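Long-range contacts in Alpha/beta hydrolase fold-3 domain protein (Sulfolobus islandicus, PDB 5LK6), which probably hydrolyses carboxylic esters, including lipid-like ones, as a thermostable esterase of the alpha/beta hydrolase fold: residues Glu26-Phe31 / Phe82-Val87; Ala38-Val43 / Ser89-Cys94; Ile49-Ser54 / Asn130-Asn135; Cys101-Val106 / Ser295-Thr300. All blocks are in the same frame, centred on the assembly; numbering follows the deposited sequence.

Contact 1 (Glu26-Phe31 / Phe82-Val87); sequences EVRKIF and FVIGDV
Arg28 reaches from helix 24-36 to the loop 82-87 and closes its guanidinium on the carbonyl of Val83. Its CG leaves CB anti to the carbonyl carbon (chi1 -75°), on the side of Ile84, and comes within 3.9 Å of Ile84 CG2. From there the chain runs extended, CD passing wide of Val83 O before NE bonds to that oxygen at 2.9 Å. Arg28 NH2 takes the same oxygen at 2.8 Å, so one acceptor is held side-on by two nitrogens, with the oxygen only 5° out of the guanidinium plane. Beyond this bond Arg28 NH2 also meets Glu115 in a salt bridge.

Beside the arginine stem, Ile84 of the loop packs against the helix. Its CG2 meets Val27 CG2 at 3.7 Å, the two side chains crossing at about a right angle, while its CD1 lies 3.8 Å from Phe31 CB. The Phe31 ring then comes against the backbone of Gly85, CE2 being 3.9 Å from Gly85 CA. A water links Arg28 O to Gly85 N.

The loop directly follows the HGGG motif, which in hormone-sensitive lipase relatives forms the oxyanion hole. Apolar contacts flank a charged, in-plane grip on Val83 O, which holds a backbone oxygen of the loop against the N-terminal helix.

Contact 2 (Ala38-Val43 / Ser89-Cys94); sequences APKVEV and SYDPLC
Lys40 and Pro92 bring the backbones closest, with their CA atoms 4.8 Å apart, where an irregular connection leading from helix 24-36 to strand 46-52 passes the first turn of helix 91-101. Tyr90 occupies the N-cap position of that helix, and Pro92 sits in its opening turn, where a residue without an N-H costs the helix no bond. A water ties the backbones together: it donates to Pro39 O and to Pro92 O, and accepts from Val41 N.

Pro92 carries the apolar part. Its CB meets Ala38 CB at 3.6 Å and lies 3.7 Å from Pro39 O, and the pyrrolidine ring thus packs against Ala38 and the Pro39 carbonyl.

Beside it, the Lys40 chain runs extended beyond CG and crosses the Asp91 side chain at about a right angle. Lys40 NZ reaches Asp91 OD2 at 3.2 Å, a salt bridge whose hydrogen bond is weak; OD2 lies alongside the end of the lysine chain, near CD and CE as well. Asp91 CG stands anti to its own nitrogen (chi1 -177°), which turns the carboxylate to the lysine, but its stronger partner is Tyr63 OH at OD1; Arg61 and Arg95 add salt bridges.

Asp91 is thus a buried acid surrounded by donors, probably kept ionised by the arginines, with Lys40 as a looser, solvent-side supplement.

Contact 3 (Ile49-Ser54 / Asn130-Asn135); sequences IKIPGS and NWVYNN
Pro52 lies over the indole of Trp131, and a CH-pi contact joins them: Pro52 CD stands 3.7 Å from the centroid of the five-membered ring, 25° off its normal. Pro52 CG also comes down near Trp131 NE1, and the two side chains cross at about a right angle. The proline is the centre of an inverse gamma turn, where strand 46-52 gives way to loop.

Trp131 CG is anti to the backbone nitrogen (chi1 -177°), which carries the indole off the last turn of helix 120-133 toward the strand. On the same side of the indole plane as Pro52, toward the rim, Ile51 CG2 lies 3.7 Å from Trp131 CG, while Ile49 CD1 sits 3.9 Å from Trp131 CZ3 at the six-membered end. Strand 46-52 is an outermost strand of the alpha/beta hydrolase sheet, paired antiparallel with strand 57-63; helix 120-133 packs across the sheet, with Trp131 reaching the side chains of this outer strand. With the indole cut back to an alanine, Pro52 is likely to lose its CH-pi partner and Ile49 and Ile51 their neighbour, opening a gap between strand and helix.

Asn135 ND2 lies over the opposite face, toward its rim, and bonds to Trp131 O at 2.8 Å (N-H...O 164°). Deeper in, Ile51 CD1 meets Val132 CG2 at 4.2 Å.

Contact 4 (Cys101-Val106 / Ser295-Thr300); sequences CNCVVV and SVLRRT. With SO4 (sulfate ion), chain F; SO4 (sulfate ion), chain H.
The guanidinium of Arg298 has Asn102 ND2 over one face, 3.1 Å above the plane and over its centre, and two sulfates along its edge. The amide and guanidinium planes lie 27° apart. Asn102 ND2 sits there without a hydrogen bond, since it and the guanidinium nitrogens are all N-H donors. The contact lies where helix 285-302 of the alpha/beta hydrolase fold packs against the turn joining helix 91-101 to strand 104-108; Asn102 leaves the helix with a positive phi.

The sulfates, probably from the crystallisation liquor, are gripped at the rim. Arg298 NH2 bonds to O4 of the chain F sulfate at 2.7 Å, and NH1 bonds to O2 of that ion and to O2 of the chain H sulfate, each at 2.9 Å. Arg298 NE instead holds Ala100 O, which helps fix the rotation of the group. A leucine in place of Arg298 would probably leave Ala100 O and both sulfates without this donor, and Asn102 without the flat group it lies on.

On its outer side the helix faces the second subunit, where Arg299 makes salt bridges to Asp288 and Glu284 of that subunit. Inward, Leu297 CD1 meets Cys101 CB at 3.9 Å, beside the disulfide in which Cys101 SG and Cys103 SG are 2.1 Å apart.

How the contacts relate
Contacts 1, 2 and 4 are largely buried, while contact 3, at an outermost strand, is only partly so. Contacts 1 and 2 adjoin, the Phe31 ring packing on Ser89 and Tyr90, and together fasten the N-terminal region to the loop and helix that follow strand 72-77. Contacts 2 and 4 work on either end of helix 91-101, its first turn and its exit into strand 104-108. Contact 4 also meets contact 3 on the sheet, through Val106 and Val132. The chemistry shifts accordingly: an arginine clamp on a carbonyl in contact 1, a charged cluster in contact 2, aromatic and aliphatic packing in contact 3, and, near the subunit interface in contact 4, an amide nitrogen over a guanidinium face with sulfates at its edge.

Contact 1 (Glu26-Phe31 / Phe82-Val87)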
loop_
_atom_site.group_PDB
_atom_site.type_symbol
_atom_site.label_atom_id
_atom_site.label_comp_id
_atom_site.label_asym_id
_atom_site.label_seq_id
_atom_site.Cartn_x
_atom_site.Cartn_y
_atom_site.Cartn_z
ATOM N N GLU A 26 -33.226 8.036 5.918
ATOM C CA GLU A 26 -32.468 8.481 7.060
ATOM C C GLU A 26 -31.006 8.023 6.924
ATOM O O GLU A 26 -30.119 8.832 7.170
ATOM C CB GLU A 26 -33.109 8.068 8.397
ATOM C CG GLU A 26 -34.271 8.981 8.865
ATOM C CD GLU A 26 -35.440 8.310 9.684
ATOM O OE1 GLU A 26 -35.331 7.120 10.170
ATOM O OE2 GLU A 26 -36.487 9.028 9.859
ATOM N N VAL A 27 -30.738 6.784 6.483
ATOM C CA VAL A 27 -29.329 6.323 6.374
ATOM C C VAL A 27 -28.598 6.897 5.160
ATOM O O VAL A 27 -27.406 7.163 5.207
ATOM C CB VAL A 27 -29.128 4.800 6.459
ATOM C CG1 VAL A 27 -29.597 4.261 7.800
ATOM C CG2 VAL A 27 -29.775 4.080 5.308
ATOM N N ARG A 28 -29.311 7.102 4.083
ATOM C CA ARG A 28 -28.739 7.830 2.971
ATOM C C ARG A 28 -28.291 9.217 3.408
ATOM O O ARG A 28 -27.186 9.605 3.047
ATOM C CB ARG A 28 -29.723 7.932 1.824
ATOM C CG ARG A 28 -29.838 6.614 1.110
ATOM C CD ARG A 28 -30.967 6.594 0.089
ATOM N NE ARG A 28 -30.939 5.320 -0.611
ATOM C CZ ARG A 28 -31.868 4.865 -1.416
ATOM N NH1 ARG A 28 -32.960 5.559 -1.663
ATOM N NH2 ARG A 28 -31.689 3.675 -1.970
ATOM N N LYS A 29 -29.120 9.916 4.201
ATOM C CA LYS A 29 -28.809 11.271 4.606
ATOM C C LYS A 29 -27.574 11.199 5.511
ATOM O O LYS A 29 -26.566 11.911 5.263
ATOM C CB LYS A 29 -30.044 12.054 5.170
ATOM C CG LYS A 29 -29.794 13.358 5.997
ATOM C CD LYS A 29 -30.609 14.647 5.614
ATOM C CE LYS A 29 -32.132 14.616 5.853
ATOM N NZ LYS A 29 -32.536 15.213 7.164
ATOM N N ILE A 30 -27.599 10.317 6.503
ATOM C CA ILE A 30 -26.465 10.228 7.439
ATOM C C ILE A 30 -25.129 9.905 6.711
ATOM O O ILE A 30 -24.105 10.528 7.029
ATOM C CB ILE A 30 -26.736 9.245 8.595
ATOM C CG1 ILE A 30 -27.825 9.826 9.486
ATOM C CG2 ILE A 30 -25.454 8.976 9.397
ATOM C CD1 ILE A 30 -28.361 8.842 10.500
ATOM N N PHE A 31 -25.144 8.996 5.717
ATOM C CA PHE A 31 -23.905 8.694 5.023
ATOM C C PHE A 31 -23.446 9.874 4.141
ATOM O O PHE A 31 -22.253 10.163 4.120
ATOM C CB PHE A 31 -23.983 7.390 4.233
ATOM C CG PHE A 31 -22.783 7.139 3.392
ATOM C CD1 PHE A 31 -21.644 6.567 3.953
ATOM C CD2 PHE A 31 -22.755 7.564 2.074
ATOM C CE1 PHE A 31 -20.501 6.395 3.207
ATOM C CE2 PHE A 31 -21.615 7.420 1.317
ATOM C CZ PHE A 31 -20.494 6.816 1.884
ATOM N N PHE A 82 -25.188 -1.447 -1.930
ATOM C CA PHE A 82 -26.165 -1.421 -3.031
ATOM C C PHE A 82 -27.427 -0.615 -2.696
ATOM O O PHE A 82 -28.426 -0.733 -3.406
ATOM C CB PHE A 82 -26.597 -2.863 -3.444
ATOM C CG PHE A 82 -25.454 -3.801 -3.735
ATOM C CD1 PHE A 82 -24.815 -3.781 -4.990
ATOM C CD2 PHE A 82 -25.026 -4.728 -2.769
ATOM C CE1 PHE A 82 -23.773 -4.656 -5.282
ATOM C CE2 PHE A 82 -23.998 -5.609 -3.047
ATOM C CZ PHE A 82 -23.360 -5.563 -4.308
ATOM N N VAL A 83 -27.397 0.125 -1.603
ATOM C CA VAL A 83 -28.524 0.820 -1.099
ATOM C C VAL A 83 -28.216 2.318 -0.811
ATOM O O VAL A 83 -29.071 3.155 -1.028
ATOM C CB VAL A 83 -29.046 0.161 0.193
ATOM C CG1 VAL A 83 -30.147 0.981 0.814
ATOM C CG2 VAL A 83 -29.560 -1.236 -0.087
ATOM N N ILE A 84 -27.050 2.655 -0.281
ATOM C CA ILE A 84 -26.701 4.053 0.046
ATOM C C ILE A 84 -25.526 4.471 -0.839
ATOM O O ILE A 84 -25.106 3.720 -1.750
ATOM C CB ILE A 84 -26.438 4.264 1.545
ATOM C CG1 ILE A 84 -25.098 3.689 1.995
ATOM C CG2 ILE A 84 -27.593 3.674 2.329
ATOM C CD1 ILE A 84 -24.894 3.763 3.503
ATOM N N GLY A 85 -25.074 5.691 -0.618
ATOM C CA GLY A 85 -24.088 6.272 -1.473
ATOM C C GLY A 85 -24.685 6.710 -2.793
ATOM O O GLY A 85 -25.824 6.363 -3.143
ATOM N N ASP A 86 -23.880 7.475 -3.519
ATOM C CA ASP A 86 -24.249 8.099 -4.812
ATOM C C ASP A 86 -23.118 9.014 -5.262
ATOM O O ASP A 86 -22.182 9.265 -4.527
ATOM C CB ASP A 86 -25.599 8.860 -4.783
ATOM C CG ASP A 86 -25.699 9.929 -3.707
ATOM O OD1 ASP A 86 -24.686 10.404 -3.128
ATOM O OD2 ASP A 86 -26.870 10.316 -3.465
ATOM N N VAL A 87 -23.203 9.467 -6.501
ATOM C CA VAL A 87 -22.229 10.387 -7.073
ATOM C C VAL A 87 -21.946 11.592 -6.184
ATOM O O VAL A 87 -20.795 11.935 -5.998
ATOM C CB VAL A 87 -22.661 10.772 -8.481
ATOM C CG1 VAL A 87 -21.934 11.997 -9.003
ATOM C CG2 VAL A 87 -22.381 9.605 -9.404
HETATM O O HOH W 1 -26.037 8.036 0.862
#

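Contact 2 (Ala38-Val43 / Ser89-Cys94)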
loop_
_atom_site.group_PDB
_atom_site.type_symbol
_atom_site.label_atom_id
_atom_site.label_comp_id
_atom_site.label_asym_id
_atom_site.label_seq_id
_atom_site.Cartn_x
_atom_site.Cartn_y
_atom_site.Cartn_z
ATOM N N ALA A 38 -15.545 15.672 3.956
ATOM C CA ALA A 38 -14.261 15.772 3.267
ATOM C C ALA A 38 -14.218 17.016 2.345
ATOM O O ALA A 38 -15.175 17.313 1.685
ATOM C CB ALA A 38 -13.940 14.480 2.493
ATOM N N PRO A 39 -13.094 17.730 2.310
ATOM C CA PRO A 39 -12.936 18.725 1.259
ATOM C C PRO A 39 -12.869 18.125 -0.164
ATOM O O PRO A 39 -12.565 16.944 -0.370
ATOM C CB PRO A 39 -11.582 19.344 1.609
ATOM C CG PRO A 39 -10.804 18.164 2.153
ATOM C CD PRO A 39 -11.841 17.594 3.090
ATOM N N LYS A 40 -13.134 18.984 -1.132
ATOM C CA LYS A 40 -13.101 18.643 -2.547
ATOM C C LYS A 40 -11.873 19.271 -3.215
ATOM O O LYS A 40 -11.888 20.450 -3.474
ATOM C CB LYS A 40 -14.361 19.224 -3.194
ATOM C CG LYS A 40 -15.626 18.609 -2.653
ATOM C CD LYS A 40 -16.862 19.136 -3.328
ATOM C CE LYS A 40 -18.078 18.516 -2.689
ATOM N NZ LYS A 40 -19.200 18.565 -3.667
ATOM N N VAL A 41 -10.817 18.519 -3.500
ATOM C CA VAL A 41 -9.696 19.141 -4.237
ATOM C C VAL A 41 -10.185 19.682 -5.590
ATOM O O VAL A 41 -11.077 19.091 -6.166
ATOM C CB VAL A 41 -8.462 18.216 -4.385
ATOM C CG1 VAL A 41 -7.980 17.833 -3.003
ATOM C CG2 VAL A 41 -8.771 16.961 -5.199
ATOM N N GLU A 42 -9.648 20.832 -6.037
ATOM C CA GLU A 42 -9.913 21.368 -7.387
ATOM C C GLU A 42 -9.285 20.391 -8.366
ATOM O O GLU A 42 -8.239 19.870 -8.095
ATOM C CB GLU A 42 -9.314 22.749 -7.600
ATOM C CG GLU A 42 -10.261 23.961 -7.683
ATOM C CD GLU A 42 -9.480 25.260 -8.075
ATOM O OE1 GLU A 42 -8.797 25.273 -9.148
ATOM O OE2 GLU A 42 -9.511 26.262 -7.297
ATOM N N VAL A 43 -9.962 20.112 -9.471
ATOM C CA VAL A 43 -9.464 19.239 -10.556
ATOM C C VAL A 43 -9.707 20.015 -11.858
ATOM O O VAL A 43 -9.838 21.225 -11.805
ATOM C CB VAL A 43 -10.167 17.837 -10.552
ATOM C CG1 VAL A 43 -9.578 16.942 -9.454
ATOM C CG2 VAL A 43 -11.687 17.967 -10.425
ATOM N N SER A 89 -22.389 12.108 -2.826
ATOM C CA SER A 89 -21.669 11.685 -1.616
ATOM C C SER A 89 -20.235 11.209 -1.892
ATOM O O SER A 89 -19.385 11.383 -1.037
ATOM C CB SER A 89 -22.424 10.575 -0.865
ATOM O OG SER A 89 -22.570 9.348 -1.610
ATOM N N TYR A 90 -19.974 10.646 -3.068
ATOM C CA TYR A 90 -18.645 10.141 -3.422
ATOM C C TYR A 90 -17.713 11.156 -4.096
ATOM O O TYR A 90 -16.568 10.828 -4.502
ATOM C CB TYR A 90 -18.774 8.846 -4.250
ATOM C CG TYR A 90 -18.757 7.631 -3.316
ATOM C CD1 TYR A 90 -19.790 7.407 -2.405
ATOM C CD2 TYR A 90 -17.694 6.780 -3.291
ATOM C CE1 TYR A 90 -19.758 6.340 -1.542
ATOM C CE2 TYR A 90 -17.662 5.710 -2.427
ATOM C CZ TYR A 90 -18.701 5.503 -1.558
ATOM O OH TYR A 90 -18.631 4.436 -0.719
ATOM N N ASP A 91 -18.183 12.396 -4.170
ATOM C CA ASP A 91 -17.551 13.384 -4.966
ATOM C C ASP A 91 -16.152 13.768 -4.370
ATOM O O ASP A 91 -15.178 13.862 -5.123
ATOM C CB ASP A 91 -18.526 14.575 -5.151
ATOM C CG ASP A 91 -17.960 15.698 -6.070
ATOM O OD1 ASP A 91 -18.135 15.622 -7.326
ATOM O OD2 ASP A 91 -17.345 16.633 -5.465
ATOM N N PRO A 92 -16.052 13.946 -3.041
ATOM C CA PRO A 92 -14.720 14.141 -2.487
ATOM C C PRO A 92 -13.699 13.019 -2.771
ATOM O O PRO A 92 -12.543 13.291 -3.132
ATOM C CB PRO A 92 -14.973 14.270 -0.985
ATOM C CG PRO A 92 -16.334 14.843 -0.897
ATOM C CD PRO A 92 -17.084 14.158 -2.016
ATOM N N LEU A 93 -14.118 11.778 -2.643
ATOM C CA LEU A 93 -13.202 10.691 -2.925
ATOM C C LEU A 93 -12.824 10.642 -4.406
ATOM O O LEU A 93 -11.672 10.383 -4.737
ATOM C CB LEU A 93 -13.832 9.375 -2.475
ATOM C CG LEU A 93 -13.078 8.089 -2.766
ATOM C CD1 LEU A 93 -11.712 8.072 -2.125
ATOM C CD2 LEU A 93 -13.918 6.924 -2.266
ATOM N N CYS A 94 -13.800 10.847 -5.286
ATOM C CA CYS A 94 -13.568 10.653 -6.700
ATOM C C CYS A 94 -12.669 11.751 -7.178
ATOM O O CYS A 94 -11.809 11.511 -7.997
ATOM C CB CYS A 94 -14.848 10.659 -7.505
ATOM S SG CYS A 94 -15.718 9.085 -7.420
HETATM O O HOH W 2 -11.537 15.682 -2.523
#

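Contact 3 (Ile49-Ser54 / Asn130-Asn135)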
loop_
_atom_site.group_PDB
_atom_site.type_symbol
_atom_site.label_atom_id
_atom_site.label_comp_id
_atom_site.label_asym_id
_atom_site.label_seq_id
_atom_site.Cartn_x
_atom_site.Cartn_y
_atom_site.Cartn_z
ATOM N N ILE A 49 -23.182 13.608 -17.045
ATOM C CA ILE A 49 -23.672 13.084 -18.294
ATOM C C ILE A 49 -24.785 12.030 -18.089
ATOM O O ILE A 49 -25.208 11.783 -16.925
ATOM C CB ILE A 49 -22.519 12.570 -19.175
ATOM C CG1 ILE A 49 -21.894 11.282 -18.645
ATOM C CG2 ILE A 49 -21.471 13.632 -19.287
ATOM C CD1 ILE A 49 -20.984 10.604 -19.638
ATOM N N LYS A 50 -25.274 11.500 -19.227
ATOM C CA LYS A 50 -26.395 10.562 -19.313
ATOM C C LYS A 50 -25.959 9.460 -20.228
ATOM O O LYS A 50 -25.764 9.710 -21.401
ATOM C CB LYS A 50 -27.630 11.188 -19.978
ATOM C CG LYS A 50 -28.235 12.390 -19.297
ATOM C CD LYS A 50 -28.896 12.042 -17.993
ATOM C CE LYS A 50 -29.973 13.075 -17.693
ATOM N NZ LYS A 50 -30.131 13.323 -16.238
ATOM N N ILE A 51 -25.828 8.244 -19.714
ATOM C CA ILE A 51 -25.313 7.144 -20.492
ATOM C C ILE A 51 -26.523 6.318 -20.898
ATOM O O ILE A 51 -27.325 5.983 -20.046
ATOM C CB ILE A 51 -24.314 6.310 -19.669
ATOM C CG1 ILE A 51 -23.122 7.193 -19.271
ATOM C CG2 ILE A 51 -23.862 5.086 -20.459
ATOM C CD1 ILE A 51 -21.992 6.407 -18.630
ATOM N N PRO A 52 -26.662 6.002 -22.197
ATOM C CA PRO A 52 -27.823 5.252 -22.666
ATOM C C PRO A 52 -27.734 3.739 -22.353
ATOM O O PRO A 52 -27.275 2.933 -23.168
ATOM C CB PRO A 52 -27.842 5.562 -24.181
ATOM C CG PRO A 52 -26.427 5.735 -24.543
ATOM C CD PRO A 52 -25.775 6.371 -23.322
ATOM N N GLY A 53 -28.207 3.367 -21.167
ATOM C CA GLY A 53 -28.180 1.982 -20.723
ATOM C C GLY A 53 -29.220 1.076 -21.353
ATOM O O GLY A 53 -30.253 1.535 -21.766
ATOM N N SER A 54 -28.964 -0.230 -21.342
ATOM C CA SER A 54 -29.913 -1.232 -21.807
ATOM C C SER A 54 -31.270 -1.157 -21.050
ATOM O O SER A 54 -32.301 -1.396 -21.651
ATOM C CB SER A 54 -29.290 -2.659 -21.810
ATOM O OG SER A 54 -29.395 -3.379 -20.573
ATOM N N ASN A 130 -19.198 -0.471 -20.732
ATOM C CA ASN A 130 -19.210 -0.820 -22.130
ATOM C C ASN A 130 -19.353 0.420 -22.992
ATOM O O ASN A 130 -18.645 0.597 -23.998
ATOM C CB ASN A 130 -20.348 -1.780 -22.359
ATOM C CG ASN A 130 -20.301 -2.428 -23.714
ATOM O OD1 ASN A 130 -19.522 -3.345 -24.004
ATOM N ND2 ASN A 130 -21.190 -1.988 -24.536
ATOM N N TRP A 131 -20.204 1.318 -22.567
ATOM C CA TRP A 131 -20.412 2.517 -23.315
ATOM C C TRP A 131 -19.215 3.457 -23.267
ATOM O O TRP A 131 -18.832 4.003 -24.304
ATOM C CB TRP A 131 -21.634 3.247 -22.801
ATOM C CG TRP A 131 -21.983 4.454 -23.553
ATOM C CD1 TRP A 131 -22.811 4.529 -24.673
ATOM C CD2 TRP A 131 -21.562 5.805 -23.263
ATOM N NE1 TRP A 131 -22.930 5.845 -25.065
ATOM C CE2 TRP A 131 -22.194 6.654 -24.233
ATOM C CE3 TRP A 131 -20.763 6.382 -22.269
ATOM C CZ2 TRP A 131 -22.037 8.048 -24.240
ATOM C CZ3 TRP A 131 -20.581 7.789 -22.278
ATOM C CH2 TRP A 131 -21.219 8.602 -23.276
ATOM N N VAL A 132 -18.643 3.662 -22.072
ATOM C CA VAL A 132 -17.466 4.524 -21.930
ATOM C C VAL A 132 -16.301 3.980 -22.805
ATOM O O VAL A 132 -15.616 4.730 -23.481
ATOM C CB VAL A 132 -17.059 4.692 -20.454
ATOM C CG1 VAL A 132 -15.642 5.284 -20.314
ATOM C CG2 VAL A 132 -18.078 5.540 -19.718
ATOM N N TYR A 133 -16.121 2.674 -22.794
ATOM C CA TYR A 133 -15.110 2.013 -23.582
ATOM C C TYR A 133 -15.272 2.200 -25.098
ATOM O O TYR A 133 -14.283 2.184 -25.802
ATOM C CB TYR A 133 -15.172 0.537 -23.238
ATOM C CG TYR A 133 -14.205 -0.370 -23.946
ATOM C CD1 TYR A 133 -12.965 -0.600 -23.431
ATOM C CD2 TYR A 133 -14.559 -1.038 -25.122
ATOM C CE1 TYR A 133 -12.090 -1.459 -24.058
ATOM C CE2 TYR A 133 -13.696 -1.895 -25.756
ATOM C CZ TYR A 133 -12.466 -2.094 -25.221
ATOM O OH TYR A 133 -11.581 -2.956 -25.781
ATOM N N ASN A 134 -16.516 2.341 -25.584
ATOM C CA ASN A 134 -16.834 2.528 -27.015
ATOM C C ASN A 134 -16.944 3.984 -27.391
ATOM O O ASN A 134 -17.393 4.270 -28.446
ATOM C CB ASN A 134 -18.172 1.868 -27.363
ATOM C CG ASN A 134 -18.091 0.374 -27.326
ATOM O OD1 ASN A 134 -17.078 -0.230 -27.682
ATOM N ND2 ASN A 134 -19.149 -0.241 -26.897
ATOM N N ASN A 135 -16.576 4.894 -26.508
ATOM C CA ASN A 135 -16.703 6.293 -26.742
ATOM C C ASN A 135 -15.535 7.012 -26.067
ATOM O O ASN A 135 -15.713 8.109 -25.492
ATOM C CB ASN A 135 -18.038 6.767 -26.187
ATOM C CG ASN A 135 -19.216 6.305 -27.035
ATOM O OD1 ASN A 135 -19.466 6.874 -28.096
ATOM N ND2 ASN A 135 -19.971 5.271 -26.558
#

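Contact 4 (Cys101-Val106 / Ser295-Thr300)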
loop_
_atom_site.group_PDB
_atom_site.type_symbol
_atom_site.label_atom_id
_atom_site.label_comp_id
_atom_site.label_asym_id
_atom_site.label_seq_id
_atom_site.Cartn_x
_atom_site.Cartn_y
_atom_site.Cartn_z
ATOM N N CYS A 101 -4.529 10.091 -9.784
ATOM C CA CYS A 101 -4.279 9.216 -10.920
ATOM C C CYS A 101 -3.935 9.988 -12.221
ATOM O O CYS A 101 -3.507 9.368 -13.226
ATOM C CB CYS A 101 -5.489 8.272 -11.165
ATOM S SG CYS A 101 -6.971 9.083 -11.859
ATOM N N ASN A 102 -4.150 11.305 -12.224
ATOM C CA ASN A 102 -4.064 12.135 -13.448
ATOM C C ASN A 102 -4.811 11.450 -14.628
ATOM O O ASN A 102 -4.339 11.349 -15.771
ATOM C CB ASN A 102 -2.591 12.491 -13.777
ATOM C CG ASN A 102 -1.999 13.571 -12.841
ATOM O OD1 ASN A 102 -2.680 14.457 -12.271
ATOM N ND2 ASN A 102 -0.714 13.484 -12.678
ATOM N N CYS A 103 -6.003 10.975 -14.311
ATOM C CA CYS A 103 -6.800 10.235 -15.249
ATOM C C CYS A 103 -8.243 10.727 -15.175
ATOM O O CYS A 103 -8.620 11.508 -14.272
ATOM C CB CYS A 103 -6.634 8.715 -15.017
ATOM S SG CYS A 103 -7.548 8.046 -13.617
ATOM N N VAL A 104 -9.036 10.304 -16.158
ATOM C CA VAL A 104 -10.426 10.689 -16.174
ATOM C C VAL A 104 -11.148 9.713 -15.276
ATOM O O VAL A 104 -11.017 8.495 -15.447
ATOM C CB VAL A 104 -11.029 10.601 -17.579
ATOM C CG1 VAL A 104 -12.549 10.881 -17.533
ATOM C CG2 VAL A 104 -10.326 11.558 -18.497
ATOM N N VAL A 105 -11.892 10.240 -14.316
ATOM C CA VAL A 105 -12.774 9.397 -13.496
ATOM C C VAL A 105 -14.242 9.595 -13.928
ATOM O O VAL A 105 -14.719 10.731 -14.009
ATOM C CB VAL A 105 -12.589 9.674 -11.984
ATOM C CG1 VAL A 105 -13.577 8.845 -11.160
ATOM C CG2 VAL A 105 -11.152 9.318 -11.578
ATOM N N VAL A 106 -14.917 8.485 -14.211
ATOM C CA VAL A 106 -16.346 8.440 -14.472
ATOM C C VAL A 106 -17.044 7.674 -13.301
ATOM O O VAL A 106 -17.072 6.440 -13.269
ATOM C CB VAL A 106 -16.584 7.727 -15.818
ATOM C CG1 VAL A 106 -18.064 7.698 -16.214
ATOM C CG2 VAL A 106 -15.803 8.408 -16.885
ATOM N N SER A 295 -1.005 6.156 -7.975
ATOM C CA SER A 295 0.303 5.931 -8.528
ATOM C C SER A 295 0.329 4.557 -9.253
ATOM O O SER A 295 1.046 4.392 -10.232
ATOM C CB SER A 295 1.420 6.161 -7.458
ATOM O OG SER A 295 1.350 5.235 -6.388
ATOM N N VAL A 296 -0.463 3.596 -8.820
ATOM C CA VAL A 296 -0.597 2.383 -9.601
ATOM C C VAL A 296 -1.260 2.695 -10.951
ATOM O O VAL A 296 -0.788 2.241 -11.976
ATOM C CB VAL A 296 -1.329 1.290 -8.801
ATOM C CG1 VAL A 296 -1.837 0.155 -9.651
ATOM C CG2 VAL A 296 -0.405 0.727 -7.771
ATOM N N LEU A 297 -2.326 3.483 -10.966
ATOM C CA LEU A 297 -2.986 3.828 -12.241
ATOM C C LEU A 297 -2.045 4.658 -13.161
ATOM O O LEU A 297 -2.023 4.438 -14.371
ATOM C CB LEU A 297 -4.335 4.562 -12.021
ATOM C CG LEU A 297 -5.504 3.678 -11.583
ATOM C CD1 LEU A 297 -6.656 4.503 -11.068
ATOM C CD2 LEU A 297 -5.956 2.793 -12.715
ATOM N N ARG A 298 -1.277 5.599 -12.591
ATOM C CA ARG A 298 -0.297 6.337 -13.376
ATOM C C ARG A 298 0.689 5.409 -14.090
ATOM O O ARG A 298 0.962 5.630 -15.261
ATOM C CB ARG A 298 0.459 7.343 -12.548
ATOM C CG ARG A 298 -0.334 8.602 -12.257
ATOM C CD ARG A 298 0.550 9.653 -11.630
ATOM N NE ARG A 298 -0.188 10.586 -10.794
ATOM C CZ ARG A 298 0.306 11.724 -10.270
ATOM N NH1 ARG A 298 1.552 12.149 -10.529
ATOM N NH2 ARG A 298 -0.492 12.488 -9.533
ATOM N N ARG A 299 1.177 4.365 -13.428
ATOM C CA ARG A 299 2.050 3.438 -14.094
ATOM C C ARG A 299 1.322 2.722 -15.229
ATOM O O ARG A 299 1.877 2.645 -16.324
ATOM C CB ARG A 299 2.689 2.404 -13.174
ATOM C CG ARG A 299 3.742 2.969 -12.218
ATOM C CD ARG A 299 4.853 1.945 -11.940
ATOM N NE ARG A 299 4.395 0.537 -11.994
ATOM C CZ ARG A 299 3.701 -0.111 -11.042
ATOM N NH1 ARG A 299 3.300 0.502 -9.873
ATOM N NH2 ARG A 299 3.397 -1.404 -11.280
ATOM N N THR A 300 0.106 2.225 -15.016
ATOM C CA THR A 300 -0.403 1.307 -16.000
ATOM C C THR A 300 -0.963 2.140 -17.167
ATOM O O THR A 300 -0.989 1.647 -18.271
ATOM C CB THR A 300 -1.330 0.172 -15.459
ATOM O OG1 THR A 300 -2.689 0.366 -15.866
ATOM C CG2 THR A 300 -1.247 0.015 -13.944
HETATM S S SO4 F . 2.114 15.052 -8.543
HETATM O O1 SO4 F . 1.379 16.337 -8.627
HETATM O O2 SO4 F . 2.693 14.795 -9.940
HETATM O O3 SO4 F . 3.084 15.123 -7.423
HETATM O O4 SO4 F . 1.227 13.982 -8.057
HETATM S S SO4 H . 4.698 11.080 -12.454
HETATM O O1 SO4 H . 5.989 11.814 -12.617
HETATM O O2 SO4 H . 3.642 12.115 -12.582
HETATM O O3 SO4 H . 4.663 10.560 -11.093
HETATM O O4 SO4 H . 4.481 9.832 -13.275
#